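Side-chain contacts in TarM (Staphylococcus aureus subsp. aureus 21178, PDB 4X7R), which belongs to the GT-B clan of glycosyltransferases and, in this crystal, holds uridine-5'-diphosphate and a sulfated glycan: residues 6-11 with 16-21; 27-32 with 482-487; 67-72 with 204-209. The protein carries 1 engineered substitution. One frame throughout, in Å; residues are numbered along the deposited sequence.

How the contacts relate
All three contacts lie in the Rossmann-like half of this GT-B protein that contains the seven-stranded parallel sheet. Contact 1 comes first along the chain, joining the strand 3-7 side to the start of helix 17-31, close to the bound ligands. Contact 2 uses the far end of the same helix, about 17 Å away between centres, where the C-terminal helix 480-492 packs back. Contact 3 starts at edge strand 66-68 of the sheet and is also about 17 Å from contact 1; its chain span falls within that of contact 2, and their centres are about 27 Å apart. Ligand site, chain terminus and ten-stranded antiparallel sheet thus all meet one domain.

Contact 1: residues 6-11 with 16-21; sequences MMVHEL and GGMTSS. With SGN (2-deoxy-6-O-sulfo-2-(sulfoamino)-alpha-D-glucopyranose), chain C; UDP (uridine-5'-diphosphate), chain E; SUS (2-deoxy-3,6-di-O-sulfo-2-(sulfoamino)-alpha-D-glucopyranose), chain B.
Val8 and Met18 touch across the loop between strand 3-7 and helix 17-31, the first two elements of a beta-alpha-beta unit in a Rossmann-like domain. Across the two segments the contact is apolar, with no hydrogen bond. Val8 CG2 lies 3.7 Å from Met18 CE, the two side chains running past each other in opposite directions. With CG1 at chi1 70°, CG2 of Val8 falls anti to the backbone nitrogen, which turns that methyl to the helix, and a bend at the last torsion of Met18 completes the approach. Leu11 brings its CD2 branch to 3.8 Å from Thr19 CG2, again alongside and antiparallel.

Hydrogen bonds go to the ligands instead. The 6-O-sulfo group of SGN sits at the amino end of the helix. Gly16 N donates to SGN O5S at 2.6 Å, Met18 N to SGN O4S at 3.1 Å and Thr19 N to SGN O6S at 3.0 Å, giving each terminal sulfate oxygen a backbone donor. The positive end of the helix dipole would probably favour the sulfate's negative charge there. Between these donors, Gly17 N turns to UDP and meets O2B at 2.8 Å, while Ser20 OG bonds O3' of the ribose. Arg326 also bonds both SGN and UDP, and Lys331 bonds UDP as well.

A third kind of contact involves a flat group. Glu10 CB lies over one face of the His9 ring, toward its rim, and SUS C4 stands over the centre of the opposite face. At the ring's edge, in its plane, His9 ND1 donates to SUS O1S across 2.6 Å, with an N-H...O angle of 140°.

Contact 2: residues 27-32 with 482-487; sequences KEFYDA and SILEKW
The Phe29 ring presents its edge to a face of the Trp487 indole, a T-shaped (edge-to-face) pair that joins helix 17-31 to the C-terminal helix 480-492. The ring centroid of Phe29 and that of the five-membered ring of Trp487 are 5.1 Å apart, and the planes meet at 79°. Phe29 CZ is the leading atom: it stands above the indole plane, displaced toward the rim, and comes within 3.6 Å of Trp487 CG. Trp487 CB lies at the phenyl edge and in its plane, 3.9 Å from Phe29 CE1, so the CE1-CZ edge of the phenyl ring meets both the tryptophan face and its CB.

Leu484, one helical turn before Trp487, extends the contact along that edge. Its CD1 approaches Phe29 CD1 to 3.8 Å near the phenyl plane, the two side chains passing in opposite directions. CG of Leu484 stands anti to the backbone nitrogen (chi1 176°), carrying the forked end across to the other helix. One methyl thereby serves two neighbours, because CD1 is also close to Ala32 CB.

Nothing polar links the segments; the interface consists of apolar packing and the aromatic pair. In the surrounding fold, Trp487 also rests on Ile302 and Ile483 on Phe305, both in the stretch that follows sheet strand 299-301. This fits the GT-B architecture, in which the chain's final helix returns to pack against the N-terminal domain.

Ala32 marks the boundary of the patch. It is the first residue to leave helical geometry after helix 17-31, and its CB meets the second leucine branch, Leu484 CD2, at 3.7 Å.

Contact 3: residues 67-72 with 204-209; sequences YNVFEY and LALCVY
Val69 meets Leu206 through one methyl: CG2 of Val69 is 4.1 Å from CD2 of Leu206 and equally close to Leu206 CG, with the side chains crossing at a slant. The second valine branch has a different partner, Val69 CG1 lying 4.3 Å from Cys207 SG. The valine torsion accounts for this division: CG1 sits at chi1 61°, between the backbone nitrogen and the carbonyl carbon, which leaves CG2 anti to the nitrogen. Leu206 CD2 is shared as well, since Phe70 CE1 reaches it at 4.2 Å. These separations are those of ordinary van der Waals contact, and no hydrogen bond crosses between the segments.

The next layer packs against the phenyl ring. Val69 CG1 stands 3.7 Å above one face of Phe70, displaced toward the rim, so neighbouring residues of the same turn pack on each other. Beyond the segments, Phe70 makes an edge-to-face pair with Phe168 and touches strand 175-182, while Leu206 touches Phe200. Phe168, strand 175-182 and Phe200 all belong to the ten-stranded antiparallel sheet.

Further out, Asn68 caps the first turn of the helix that carries Val69 and Phe70. Its OD1 accepts from Glu71 N at 3.1 Å with an N-H...O angle of 160°, in the carbonyl plane and on a lone pair. A second bond, from Phe70 N to the same oxygen, is also 3.1 Å long but weak, bent to 122°. Asn68 ND2 is held in turn by Asp42 O and Thr40 OG1, tying the amide to the neighbouring sheet strand and the loop after it.

Asn68 is thus the N-cap of helix 69-78, which follows directly on edge strand 66-68 of the Rossmann-like parallel sheet, beside helix 203-214 leading back from the antiparallel sheet.

Contact 1: residues 6-11 with 16-21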
loop_
_atom_site.group_PDB
_atom_site.type_symbol
_atom_site.label_atom_id
_atom_site.label_comp_id
_atom_site.label_asym_id
_atom_site.label_seq_id
_atom_site.Cartn_x
_atom_site.Cartn_y
_atom_site.Cartn_z
ATOM N N MET A 6 9.751 -8.924 5.893
ATOM C CA MET A 6 9.216 -7.573 5.946
ATOM C C MET A 6 7.727 -7.613 5.838
ATOM O O MET A 6 7.193 -8.030 4.826
ATOM C CB MET A 6 9.872 -6.696 4.866
ATOM C CG MET A 6 11.369 -6.788 4.890
ATOM S SD MET A 6 12.289 -5.744 3.729
ATOM C CE MET A 6 11.384 -5.942 2.219
ATOM N N MET A 7 7.064 -7.199 6.900
ATOM C CA MET A 7 5.636 -7.325 7.091
ATOM C C MET A 7 4.800 -6.134 6.790
ATOM O O MET A 7 5.101 -5.002 7.197
ATOM C CB MET A 7 5.361 -7.838 8.496
ATOM C CG MET A 7 5.937 -9.219 8.726
ATOM S SD MET A 7 6.290 -9.438 10.478
ATOM C CE MET A 7 4.778 -8.913 11.154
ATOM N N VAL A 8 3.752 -6.394 6.039
ATOM C CA VAL A 8 2.751 -5.404 5.627
ATOM C C VAL A 8 1.391 -6.119 5.491
ATOM O O VAL A 8 1.342 -7.348 5.346
ATOM C CB VAL A 8 3.216 -4.684 4.322
ATOM C CG1 VAL A 8 3.189 -5.602 3.084
ATOM C CG2 VAL A 8 2.441 -3.406 4.070
ATOM N N HIS A 9 0.294 -5.360 5.545
ATOM C CA HIS A 9 -1.039 -5.913 5.388
ATOM C C HIS A 9 -1.174 -6.724 4.086
ATOM O O HIS A 9 -1.514 -7.908 4.140
ATOM C CB HIS A 9 -2.066 -4.768 5.413
ATOM C CG HIS A 9 -3.442 -5.194 5.038
ATOM N ND1 HIS A 9 -4.045 -6.291 5.633
ATOM C CD2 HIS A 9 -4.312 -4.631 4.166
ATOM C CE1 HIS A 9 -5.235 -6.392 5.070
ATOM N NE2 HIS A 9 -5.449 -5.411 4.192
ATOM N N GLU A 10 -0.903 -6.087 2.932
ATOM C CA GLU A 10 -1.070 -6.676 1.598
ATOM C C GLU A 10 -0.135 -6.045 0.597
ATOM O O GLU A 10 0.470 -4.996 0.868
ATOM C CB GLU A 10 -2.504 -6.396 1.091
ATOM C CG GLU A 10 -2.766 -4.936 0.704
ATOM C CD GLU A 10 -4.086 -4.647 0.015
ATOM O OE1 GLU A 10 -4.436 -5.341 -0.967
ATOM O OE2 GLU A 10 -4.735 -3.661 0.417
ATOM N N LEU A 11 -0.065 -6.663 -0.590
ATOM C CA LEU A 11 0.631 -6.164 -1.774
ATOM C C LEU A 11 -0.414 -6.069 -2.868
ATOM O O LEU A 11 -1.274 -6.938 -2.977
ATOM C CB LEU A 11 1.771 -7.089 -2.241
ATOM C CG LEU A 11 3.044 -7.156 -1.390
ATOM C CD1 LEU A 11 4.055 -8.066 -2.042
ATOM C CD2 LEU A 11 3.650 -5.754 -1.141
ATOM N N GLY A 16 1.299 3.147 -3.145
ATOM C CA GLY A 16 2.188 4.269 -2.892
ATOM C C GLY A 16 3.547 3.908 -2.329
ATOM O O GLY A 16 4.089 2.829 -2.597
ATOM N N GLY A 17 4.093 4.838 -1.548
ATOM C CA GLY A 17 5.462 4.794 -1.050
ATOM C C GLY A 17 5.859 3.690 -0.118
ATOM O O GLY A 17 7.012 3.276 -0.160
ATOM N N MET A 18 4.967 3.240 0.763
ATOM C CA MET A 18 5.354 2.206 1.724
ATOM C C MET A 18 5.759 0.923 1.054
ATOM O O MET A 18 6.814 0.394 1.394
ATOM C CB MET A 18 4.289 1.972 2.823
ATOM C CG MET A 18 4.544 0.705 3.689
ATOM S SD MET A 18 3.455 0.533 5.118
ATOM C CE MET A 18 1.869 0.223 4.293
ATOM N N THR A 19 4.950 0.418 0.093
ATOM C CA THR A 19 5.314 -0.834 -0.584
ATOM C C THR A 19 6.422 -0.602 -1.567
ATOM O O THR A 19 7.290 -1.452 -1.703
ATOM C CB THR A 19 4.110 -1.622 -1.123
ATOM O OG1 THR A 19 3.378 -0.785 -2.008
ATOM C CG2 THR A 19 3.199 -2.135 -0.012
ATOM N N SER A 20 6.423 0.563 -2.208
ATOM C CA SER A 20 7.493 0.988 -3.111
ATOM C C SER A 20 8.852 0.908 -2.340
ATOM O O SER A 20 9.783 0.304 -2.827
ATOM C CB SER A 20 7.228 2.419 -3.585
ATOM O OG SER A 20 8.194 2.909 -4.497
ATOM N N SER A 21 8.926 1.431 -1.096
ATOM C CA SER A 21 10.169 1.361 -0.315
ATOM C C SER A 21 10.522 -0.064 0.096
ATOM O O SER A 21 11.696 -0.390 0.173
ATOM C CB SER A 21 10.106 2.283 0.894
ATOM O OG SER A 21 9.364 1.735 1.970
HETATM C C1 SGN C . -2.825 2.668 4.197
HETATM C C2 SGN C . -3.378 3.859 3.363
HETATM C C3 SGN C . -3.548 3.485 1.859
HETATM C C4 SGN C . -2.299 2.780 1.290
HETATM C C5 SGN C . -1.808 1.652 2.231
HETATM C C6 SGN C . -0.527 1.006 1.712
HETATM N N2 SGN C . -4.648 4.331 3.937
HETATM O O3 SGN C . -3.796 4.668 1.073
HETATM O O4 SGN C . -2.576 2.237 -0.017
HETATM O O5 SGN C . -1.594 2.153 3.599
HETATM O O6 SGN C . 0.468 2.020 1.596
HETATM S S1 SGN C . -4.437 5.811 4.812
HETATM O O1S SGN C . -4.024 6.922 3.843
HETATM O O2S SGN C . -3.358 5.650 5.900
HETATM O O3S SGN C . -5.785 6.139 5.468
HETATM S S2 SGN C . 1.138 2.304 0.259
HETATM O O4S SGN C . 1.942 3.601 0.439
HETATM O O5S SGN C . 0.134 2.482 -0.877
HETATM O O6S SGN C . 2.047 1.111 -0.029
HETATM N N1 UDP E . 3.424 6.163 -7.385
HETATM C C2 UDP E . 3.459 5.599 -8.647
HETATM N N3 UDP E . 2.442 5.989 -9.488
HETATM C C4 UDP E . 1.404 6.846 -9.197
HETATM C C5 UDP E . 1.402 7.356 -7.850
HETATM C C6 UDP E . 2.390 7.009 -7.003
HETATM O O2 UDP E . 4.324 4.811 -9.003
HETATM O O4 UDP E . 0.582 7.134 -10.087
HETATM C "C1'" UDP E . 4.605 5.923 -6.517
HETATM C "C2'" UDP E . 5.689 6.991 -6.630
HETATM O "O2'" UDP E . 6.565 6.716 -7.710
HETATM C "C3'" UDP E . 6.392 6.851 -5.278
HETATM C "C4'" UDP E . 5.257 6.455 -4.340
HETATM O "O4'" UDP E . 4.194 5.925 -5.168
HETATM O "O3'" UDP E . 7.489 5.938 -5.227
HETATM C "C5'" UDP E . 4.733 7.572 -3.475
HETATM O "O5'" UDP E . 5.725 7.801 -2.450
HETATM P PA UDP E . 5.682 8.972 -1.354
HETATM O O1A UDP E . 6.686 8.682 -0.306
HETATM O O2A UDP E . 5.982 10.308 -2.054
HETATM O O3A UDP E . 4.246 9.013 -0.740
HETATM P PB UDP E . 3.304 7.891 -0.086
HETATM O O1B UDP E . 4.143 6.912 0.692
HETATM O O2B UDP E . 2.529 7.144 -1.178
HETATM O O3B UDP E . 2.341 8.562 0.875
HETATM N N2 SUS B . -5.384 -6.548 9.513
HETATM C C1 SUS B . -7.507 -5.470 8.886
HETATM S S1 SUS B . -5.194 -8.112 8.719
HETATM C C2 SUS B . -6.026 -5.602 8.583
HETATM S S2 SUS B . -8.500 -2.182 4.505
HETATM C C3 SUS B . -5.349 -4.215 8.638
HETATM O O3 SUS B . -3.963 -4.307 8.247
HETATM S S3 SUS B . -2.887 -4.019 9.292
HETATM C C4 SUS B . -6.068 -3.170 7.773
HETATM O O4 SUS B . -5.485 -1.929 8.118
HETATM C C5 SUS B . -7.609 -3.177 8.076
HETATM O O5 SUS B . -8.122 -4.538 7.958
HETATM C C6 SUS B . -8.442 -2.379 7.077
HETATM O O6 SUS B . -8.199 -2.927 5.794
HETATM O O1S SUS B . -4.176 -7.975 7.591
HETATM O O2S SUS B . -4.726 -9.084 9.792
HETATM O O3S SUS B . -6.526 -8.577 8.134
HETATM O O4S SUS B . -7.880 -2.971 3.348
HETATM O O5S SUS B . -10.019 -2.075 4.345
HETATM O O6S SUS B . -7.880 -0.781 4.551
HETATM O O7S SUS B . -3.147 -2.624 9.824
HETATM O O8S SUS B . -1.487 -4.070 8.678
HETATM O O9S SUS B . -2.974 -5.026 10.433
#

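Contact 2: residues 27-32 with 482-487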
loop_
_atom_site.group_PDB
_atom_site.type_symbol
_atom_site.label_atom_id
_atom_site.label_comp_id
_atom_site.label_asym_id
_atom_site.label_seq_id
_atom_site.Cartn_x
_atom_site.Cartn_y
_atom_site.Cartn_z
ATOM N N LYS A 27 15.301 -5.350 -2.947
ATOM C CA LYS A 27 16.327 -5.372 -4.008
ATOM C C LYS A 27 17.725 -5.085 -3.421
ATOM O O LYS A 27 18.671 -5.796 -3.733
ATOM C CB LYS A 27 15.997 -4.359 -5.120
ATOM C CG LYS A 27 17.064 -4.349 -6.222
ATOM C CD LYS A 27 17.126 -3.070 -6.987
ATOM C CE LYS A 27 18.358 -2.271 -6.650
ATOM N NZ LYS A 27 18.039 -0.818 -6.518
ATOM N N GLU A 28 17.831 -4.084 -2.534
ATOM C CA GLU A 28 19.119 -3.716 -1.915
ATOM C C GLU A 28 19.676 -4.799 -0.994
ATOM O O GLU A 28 20.863 -5.079 -1.072
ATOM C CB GLU A 28 19.047 -2.339 -1.238
ATOM C CG GLU A 28 18.868 -1.195 -2.229
ATOM C CD GLU A 28 19.927 -1.021 -3.312
ATOM O OE1 GLU A 28 21.030 -1.602 -3.191
ATOM O OE2 GLU A 28 19.648 -0.284 -4.285
ATOM N N PHE A 29 18.812 -5.437 -0.148
ATOM C CA PHE A 29 19.284 -6.520 0.718
ATOM C C PHE A 29 19.743 -7.758 -0.090
ATOM O O PHE A 29 20.788 -8.339 0.219
ATOM C CB PHE A 29 18.262 -6.863 1.821
ATOM C CG PHE A 29 18.100 -5.817 2.914
ATOM C CD1 PHE A 29 19.214 -5.176 3.462
ATOM C CD2 PHE A 29 16.848 -5.561 3.477
ATOM C CE1 PHE A 29 19.067 -4.244 4.498
ATOM C CE2 PHE A 29 16.716 -4.688 4.557
ATOM C CZ PHE A 29 17.815 -3.996 5.028
ATOM N N TYR A 30 19.001 -8.120 -1.154
ATOM C CA TYR A 30 19.368 -9.227 -2.034
ATOM C C TYR A 30 20.715 -8.961 -2.715
ATOM O O TYR A 30 21.529 -9.877 -2.820
ATOM C CB TYR A 30 18.268 -9.487 -3.078
ATOM C CG TYR A 30 17.294 -10.570 -2.669
ATOM C CD1 TYR A 30 17.656 -11.915 -2.712
ATOM C CD2 TYR A 30 16.005 -10.255 -2.256
ATOM C CE1 TYR A 30 16.757 -12.918 -2.340
ATOM C CE2 TYR A 30 15.096 -11.251 -1.881
ATOM C CZ TYR A 30 15.477 -12.581 -1.932
ATOM O OH TYR A 30 14.604 -13.561 -1.538
ATOM N N ASP A 31 20.974 -7.709 -3.139
ATOM C CA ASP A 31 22.278 -7.333 -3.756
ATOM C C ASP A 31 23.432 -7.426 -2.747
ATOM O O ASP A 31 24.564 -7.654 -3.136
ATOM C CB ASP A 31 22.203 -5.918 -4.361
ATOM C CG ASP A 31 21.385 -5.859 -5.642
ATOM O OD1 ASP A 31 20.979 -6.943 -6.148
ATOM O OD2 ASP A 31 21.200 -4.751 -6.175
ATOM N N ALA A 32 23.136 -7.253 -1.451
ATOM C CA ALA A 32 24.119 -7.343 -0.371
ATOM C C ALA A 32 24.156 -8.786 0.185
ATOM O O ALA A 32 24.775 -9.039 1.220
ATOM C CB ALA A 32 23.782 -6.330 0.720
ATOM N N SER A 482 25.849 3.847 2.768
ATOM C CA SER A 482 25.645 4.338 4.126
ATOM C C SER A 482 24.345 3.765 4.742
ATOM O O SER A 482 24.329 3.458 5.930
ATOM C CB SER A 482 25.623 5.858 4.166
ATOM O OG SER A 482 24.568 6.353 3.357
ATOM N N ILE A 483 23.269 3.654 3.935
ATOM C CA ILE A 483 21.960 3.154 4.366
ATOM C C ILE A 483 22.060 1.690 4.723
ATOM O O ILE A 483 21.644 1.302 5.812
ATOM C CB ILE A 483 20.812 3.521 3.375
ATOM C CG1 ILE A 483 20.620 5.062 3.354
ATOM C CG2 ILE A 483 19.499 2.819 3.780
ATOM C CD1 ILE A 483 19.903 5.651 2.109
ATOM N N LEU A 484 22.687 0.885 3.842
ATOM C CA LEU A 484 22.915 -0.533 4.101
ATOM C C LEU A 484 23.801 -0.729 5.340
ATOM O O LEU A 484 23.496 -1.569 6.155
ATOM C CB LEU A 484 23.560 -1.176 2.879
ATOM C CG LEU A 484 23.953 -2.619 2.991
ATOM C CD1 LEU A 484 22.679 -3.561 3.113
ATOM C CD2 LEU A 484 24.850 -2.992 1.844
ATOM N N GLU A 485 24.848 0.070 5.517
ATOM C CA GLU A 485 25.696 -0.021 6.716
ATOM C C GLU A 485 24.929 0.327 7.996
ATOM O O GLU A 485 25.205 -0.270 9.023
ATOM C CB GLU A 485 26.930 0.857 6.580
ATOM C CG GLU A 485 27.959 0.285 5.615
ATOM C CD GLU A 485 28.878 1.360 5.049
ATOM O OE1 GLU A 485 29.037 2.420 5.698
ATOM O OE2 GLU A 485 29.415 1.156 3.936
ATOM N N LYS A 486 23.950 1.266 7.926
ATOM C CA LYS A 486 23.093 1.612 9.054
ATOM C C LYS A 486 22.249 0.434 9.502
ATOM O O LYS A 486 22.138 0.207 10.707
ATOM C CB LYS A 486 22.209 2.837 8.759
ATOM C CG LYS A 486 23.010 4.134 8.946
ATOM C CD LYS A 486 22.285 5.309 8.308
ATOM C CE LYS A 486 23.147 6.558 8.412
ATOM N NZ LYS A 486 22.306 7.769 8.315
ATOM N N TRP A 487 21.670 -0.313 8.546
ATOM C CA TRP A 487 20.881 -1.510 8.822
ATOM C C TRP A 487 21.768 -2.609 9.390
ATOM O O TRP A 487 21.374 -3.246 10.365
ATOM C CB TRP A 487 20.193 -2.034 7.534
ATOM C CG TRP A 487 18.914 -1.315 7.183
ATOM C CD1 TRP A 487 18.694 -0.509 6.102
ATOM C CD2 TRP A 487 17.661 -1.390 7.897
ATOM N NE1 TRP A 487 17.388 -0.064 6.104
ATOM C CE2 TRP A 487 16.731 -0.596 7.193
ATOM C CE3 TRP A 487 17.249 -2.033 9.073
ATOM C CZ2 TRP A 487 15.389 -0.485 7.595
ATOM C CZ3 TRP A 487 15.928 -1.909 9.484
ATOM C CH2 TRP A 487 15.014 -1.145 8.749
#

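Contact 3: residues 67-72 with 204-209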
loop_
_atom_site.group_PDB
_atom_site.type_symbol
_atom_site.label_atom_id
_atom_site.label_comp_id
_atom_site.label_asym_id
_atom_site.label_seq_id
_atom_site.Cartn_x
_atom_site.Cartn_y
_atom_site.Cartn_z
ATOM N N TYR A 67 5.362 -14.162 1.099
ATOM C CA TYR A 67 4.790 -15.200 1.958
ATOM C C TYR A 67 3.445 -14.631 2.457
ATOM O O TYR A 67 3.406 -13.515 2.952
ATOM C CB TYR A 67 5.688 -15.477 3.158
ATOM C CG TYR A 67 7.012 -16.080 2.774
ATOM C CD1 TYR A 67 7.110 -17.427 2.409
ATOM C CD2 TYR A 67 8.182 -15.320 2.806
ATOM C CE1 TYR A 67 8.347 -18.001 2.086
ATOM C CE2 TYR A 67 9.419 -15.886 2.487
ATOM C CZ TYR A 67 9.495 -17.219 2.110
ATOM O OH TYR A 67 10.704 -17.775 1.806
ATOM N N ASN A 68 2.346 -15.359 2.263
ATOM C CA ASN A 68 1.029 -14.926 2.700
ATOM C C ASN A 68 0.412 -16.022 3.607
ATOM O O ASN A 68 0.552 -17.205 3.315
ATOM C CB ASN A 68 0.150 -14.579 1.500
ATOM C CG ASN A 68 -1.273 -14.230 1.881
ATOM O OD1 ASN A 68 -2.171 -15.094 1.946
ATOM N ND2 ASN A 68 -1.496 -12.964 2.194
ATOM N N VAL A 69 -0.216 -15.622 4.720
ATOM C CA VAL A 69 -0.826 -16.525 5.718
ATOM C C VAL A 69 -1.851 -17.502 5.098
ATOM O O VAL A 69 -1.787 -18.679 5.396
ATOM C CB VAL A 69 -1.386 -15.756 6.967
ATOM C CG1 VAL A 69 -2.490 -14.766 6.584
ATOM C CG2 VAL A 69 -1.875 -16.728 8.048
ATOM N N PHE A 70 -2.797 -17.012 4.262
ATOM C CA PHE A 70 -3.799 -17.872 3.614
ATOM C C PHE A 70 -3.160 -18.763 2.579
ATOM O O PHE A 70 -3.472 -19.950 2.550
ATOM C CB PHE A 70 -4.991 -17.076 3.059
ATOM C CG PHE A 70 -5.690 -16.342 4.176
ATOM C CD1 PHE A 70 -6.385 -17.041 5.163
ATOM C CD2 PHE A 70 -5.531 -14.966 4.329
ATOM C CE1 PHE A 70 -6.959 -16.368 6.247
ATOM C CE2 PHE A 70 -6.122 -14.289 5.404
ATOM C CZ PHE A 70 -6.841 -14.988 6.348
ATOM N N GLU A 71 -2.190 -18.226 1.803
ATOM C CA GLU A 71 -1.456 -18.996 0.777
ATOM C C GLU A 71 -0.683 -20.163 1.363
ATOM O O GLU A 71 -0.641 -21.214 0.749
ATOM C CB GLU A 71 -0.501 -18.091 -0.035
ATOM C CG GLU A 71 -1.239 -17.109 -0.929
ATOM C CD GLU A 71 -1.985 -17.699 -2.113
ATOM O OE1 GLU A 71 -1.475 -18.669 -2.720
ATOM O OE2 GLU A 71 -3.070 -17.172 -2.448
ATOM N N TYR A 72 -0.078 -19.975 2.540
ATOM C CA TYR A 72 0.680 -21.006 3.247
ATOM C C TYR A 72 -0.226 -22.215 3.577
ATOM O O TYR A 72 0.155 -23.351 3.303
ATOM C CB TYR A 72 1.273 -20.400 4.527
ATOM C CG TYR A 72 1.865 -21.402 5.497
ATOM C CD1 TYR A 72 3.113 -21.978 5.262
ATOM C CD2 TYR A 72 1.201 -21.738 6.672
ATOM C CE1 TYR A 72 3.654 -22.918 6.145
ATOM C CE2 TYR A 72 1.744 -22.650 7.574
ATOM C CZ TYR A 72 2.974 -23.235 7.311
ATOM O OH TYR A 72 3.515 -24.130 8.202
ATOM N N LEU A 204 -5.312 -12.432 14.727
ATOM C CA LEU A 204 -3.992 -12.075 15.264
ATOM C C LEU A 204 -3.308 -13.338 15.770
ATOM O O LEU A 204 -2.166 -13.556 15.419
ATOM C CB LEU A 204 -4.141 -10.998 16.366
ATOM C CG LEU A 204 -2.948 -10.692 17.266
ATOM C CD1 LEU A 204 -1.789 -10.050 16.465
ATOM C CD2 LEU A 204 -3.381 -9.779 18.419
ATOM N N ALA A 205 -4.028 -14.200 16.527
ATOM C CA ALA A 205 -3.509 -15.494 17.010
ATOM C C ALA A 205 -3.054 -16.370 15.837
ATOM O O ALA A 205 -1.999 -16.991 15.929
ATOM C CB ALA A 205 -4.571 -16.244 17.827
ATOM N N LEU A 206 -3.853 -16.442 14.756
ATOM C CA LEU A 206 -3.509 -17.232 13.562
ATOM C C LEU A 206 -2.204 -16.677 12.957
ATOM O O LEU A 206 -1.256 -17.437 12.713
ATOM C CB LEU A 206 -4.664 -17.157 12.521
ATOM C CG LEU A 206 -4.377 -17.774 11.129
ATOM C CD1 LEU A 206 -4.393 -19.265 11.189
ATOM C CD2 LEU A 206 -5.354 -17.279 10.066
ATOM N N CYS A 207 -2.149 -15.333 12.755
ATOM C CA CYS A 207 -0.963 -14.659 12.188
ATOM C C CYS A 207 0.272 -14.778 13.034
ATOM O O CYS A 207 1.348 -14.977 12.491
ATOM C CB CYS A 207 -1.285 -13.216 11.845
ATOM S SG CYS A 207 -2.493 -13.063 10.516
ATOM N N VAL A 208 0.116 -14.769 14.363
ATOM C CA VAL A 208 1.247 -14.963 15.279
ATOM C C VAL A 208 1.788 -16.394 15.128
ATOM O O VAL A 208 3.000 -16.582 15.021
ATOM C CB VAL A 208 0.869 -14.609 16.742
ATOM C CG1 VAL A 208 1.875 -15.192 17.740
ATOM C CG2 VAL A 208 0.728 -13.098 16.911
ATOM N N TYR A 209 0.881 -17.399 15.077
ATOM C CA TYR A 209 1.270 -18.799 14.893
ATOM C C TYR A 209 2.031 -18.942 13.582
ATOM O O TYR A 209 3.098 -19.548 13.557
ATOM C CB TYR A 209 0.027 -19.706 14.899
ATOM C CG TYR A 209 0.294 -21.127 14.434
ATOM C CD1 TYR A 209 0.847 -22.074 15.295
ATOM C CD2 TYR A 209 -0.077 -21.547 13.154
ATOM C CE1 TYR A 209 1.047 -23.396 14.885
ATOM C CE2 TYR A 209 0.152 -22.853 12.723
ATOM C CZ TYR A 209 0.704 -23.777 13.594
ATOM O OH TYR A 209 0.944 -25.053 13.138
#